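Local coordinates for fibroblast growth factor 18 (Homo sapiens, PDB 4CJM), which acts as a secreted growth factor that engages FGF receptors to regulate cell proliferation, differentiation and migration, and is required for normal bone development, at residues A[15-20]-A[102-107]. Sequence-based numbering, arbitrary orientation.
Sequences KHIQVL and VGFTKK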
loop_
_atom_site.group_PDB
_atom_site.type_symbol
_atom_site.label_atom_id
_atom_site.label_comp_id
_atom_site.label_asym_id
_atom_site.label_seq_id
_atom_site.Cartn_x
_atom_site.Cartn_y
_atom_site.Cartn_z
ATOM N N LYS A 15 -6.432 5.275 -9.961
ATOM C CA LYS A 15 -6.671 6.212 -8.878
ATOM C C LYS A 15 -5.699 5.885 -7.760
ATOM O O LYS A 15 -4.858 4.987 -7.894
ATOM C CB LYS A 15 -8.082 6.055 -8.356
ATOM C CG LYS A 15 -9.147 6.064 -9.419
ATOM C CD LYS A 15 -9.584 7.467 -9.734
ATOM C CE LYS A 15 -10.859 7.404 -10.592
ATOM N NZ LYS A 15 -11.856 6.320 -10.237
ATOM N N HIS A 16 -5.810 6.613 -6.658
ATOM C CA HIS A 16 -4.877 6.463 -5.564
ATOM C C HIS A 16 -5.417 5.652 -4.404
ATOM O O HIS A 16 -6.620 5.622 -4.152
ATOM C CB HIS A 16 -4.460 7.833 -5.067
ATOM C CG HIS A 16 -3.885 8.687 -6.137
ATOM N ND1 HIS A 16 -4.649 9.564 -6.875
ATOM C CD2 HIS A 16 -2.629 8.765 -6.630
ATOM C CE1 HIS A 16 -3.878 10.168 -7.759
ATOM N NE2 HIS A 16 -2.651 9.694 -7.639
ATOM N N ILE A 17 -4.483 5.012 -3.697
ATOM C CA ILE A 17 -4.778 4.241 -2.506
ATOM C C ILE A 17 -5.369 5.162 -1.455
ATOM O O ILE A 17 -4.823 6.251 -1.190
ATOM C CB ILE A 17 -3.512 3.589 -1.919
ATOM C CG1 ILE A 17 -2.947 2.549 -2.897
ATOM C CG2 ILE A 17 -3.821 2.942 -0.580
ATOM C CD1 ILE A 17 -1.712 1.830 -2.391
ATOM N N GLN A 18 -6.467 4.701 -0.865
ATOM C CA GLN A 18 -7.146 5.374 0.221
ATOM C C GLN A 18 -7.156 4.513 1.482
ATOM O O GLN A 18 -7.476 3.312 1.413
ATOM C CB GLN A 18 -8.582 5.616 -0.153
ATOM C CG GLN A 18 -8.757 6.517 -1.346
ATOM C CD GLN A 18 -10.176 6.454 -1.864
ATOM O OE1 GLN A 18 -10.630 5.400 -2.325
ATOM N NE2 GLN A 18 -10.867 7.579 -1.842
ATOM N N VAL A 19 -6.774 5.109 2.617
ATOM C CA VAL A 19 -6.998 4.502 3.921
ATOM C C VAL A 19 -8.227 5.197 4.471
ATOM O O VAL A 19 -8.147 6.292 5.044
ATOM C CB VAL A 19 -5.801 4.673 4.868
ATOM C CG1 VAL A 19 -6.085 3.966 6.178
ATOM C CG2 VAL A 19 -4.530 4.121 4.241
ATOM N N LEU A 20 -9.367 4.541 4.273
ATOM C CA LEU A 20 -10.668 5.064 4.681
ATOM C C LEU A 20 -10.978 4.777 6.139
ATOM O O LEU A 20 -11.994 5.225 6.656
ATOM C CB LEU A 20 -11.769 4.468 3.791
ATOM C CG LEU A 20 -11.582 4.724 2.294
ATOM C CD1 LEU A 20 -12.535 3.881 1.460
ATOM C CD2 LEU A 20 -11.755 6.203 1.966
ATOM N N VAL A 102 0.608 -5.953 -1.985
ATOM C CA VAL A 102 -0.460 -4.971 -2.010
ATOM C C VAL A 102 -0.883 -4.820 -3.463
ATOM O O VAL A 102 -0.033 -4.568 -4.340
ATOM C CB VAL A 102 0.046 -3.612 -1.500
ATOM C CG1 VAL A 102 -1.022 -2.539 -1.638
ATOM C CG2 VAL A 102 0.502 -3.719 -0.048
ATOM N N GLY A 103 -2.184 -4.974 -3.726
ATOM C CA GLY A 103 -2.718 -4.872 -5.090
ATOM C C GLY A 103 -4.201 -4.532 -5.162
ATOM O O GLY A 103 -4.930 -4.638 -4.176
ATOM N N PHE A 104 -4.647 -4.115 -6.340
ATOM C CA PHE A 104 -6.032 -3.707 -6.545
ATOM C C PHE A 104 -6.536 -4.066 -7.935
ATOM O O PHE A 104 -5.751 -4.168 -8.878
ATOM C CB PHE A 104 -6.168 -2.185 -6.377
ATOM C CG PHE A 104 -5.799 -1.693 -5.021
ATOM C CD1 PHE A 104 -4.486 -1.350 -4.727
ATOM C CD2 PHE A 104 -6.752 -1.602 -4.032
ATOM C CE1 PHE A 104 -4.130 -0.903 -3.454
ATOM C CE2 PHE A 104 -6.410 -1.166 -2.762
ATOM C CZ PHE A 104 -5.092 -0.814 -2.470
ATOM N N THR A 105 -7.849 -4.205 -8.060
ATOM C CA THR A 105 -8.475 -4.421 -9.350
ATOM C C THR A 105 -8.643 -3.098 -10.089
ATOM O O THR A 105 -8.377 -2.026 -9.537
ATOM C CB THR A 105 -9.865 -5.053 -9.204
ATOM O OG1 THR A 105 -10.758 -4.124 -8.580
ATOM C CG2 THR A 105 -9.802 -6.336 -8.371
ATOM N N LYS A 106 -9.095 -3.174 -11.339
ATOM C CA LYS A 106 -9.385 -1.971 -12.112
ATOM C C LYS A 106 -10.466 -1.106 -11.464
ATOM O O LYS A 106 -10.513 0.088 -11.702
ATOM C CB LYS A 106 -9.739 -2.301 -13.561
ATOM C CG LYS A 106 -10.934 -3.222 -13.754
ATOM C CD LYS A 106 -11.397 -3.237 -15.213
ATOM C CE LYS A 106 -12.715 -3.989 -15.406
ATOM N NZ LYS A 106 -12.542 -5.468 -15.352
ATOM N N LYS A 107 -11.302 -1.675 -10.603
ATOM C CA LYS A 107 -12.327 -0.883 -9.894
ATOM C C LYS A 107 -11.868 -0.380 -8.524
ATOM O O LYS A 107 -12.659 0.146 -7.756
ATOM C CB LYS A 107 -13.612 -1.704 -9.771
ATOM C CG LYS A 107 -13.981 -2.362 -11.084
ATOM C CD LYS A 107 -15.465 -2.461 -11.369
ATOM C CE LYS A 107 -15.638 -3.539 -12.423
ATOM N NZ LYS A 107 -17.056 -3.676 -12.818
#
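Ile-17 reaches from its strand to the ring of Phe-104 with the longer of its two branches: CG1 lies 3.7 Å from Phe-104 CE1, and its terminal CD1 lies 3.8 Å from the same CE1. The methylene and methyl thus sit beside the far end of the ring, and CG1 approaches it obliquely. The two side chains cross at about a right angle. In Ile-17 the CG1 branch stands anti to the carbonyl carbon (chi1 -65°), and an extended chi2 of -179° carries CD1 onward, to 4.5 Å from Val-102 CG1, a looser touch. Phe-104 likewise holds CG anti to its own carbonyl carbon, with its CB directed at the strand, and its length lets the ring span much of the 9.0 Å between the CA of Ile-17 and the CA of Phe-104. A beta-branched isoleucine suits the strand 16-19 while its ethyl arm extends into the interior; the flat, wholly apolar phenylalanine can be covered by hydrocarbon without leaving a polar atom to satisfy. This is the hydrophobic interior of the beta-trefoil fold of fibroblast growth factors, where the first part of the chain meets the long connection between strands 90-94 and 125-128. Phe-125 touches both Ile-17 and Val-102, Leu-8 packs on Ile-17, and Ile-24 and Ala-26 pack on Phe-104. The short Val-102, whose backbone starts farther from Ile-17, only grazes its CD1, whereas the longer Phe-104 makes the closer contact; the compact branched side chain of Val-102 fits beside Phe-125. Beyond the apolar patch the connection turns: Thr-105 OG1 accepts a hydrogen bond from Lys-107 N at 3.2 Å, forming an ST turn, and is also hydrogen-bonded to Arg-109 N.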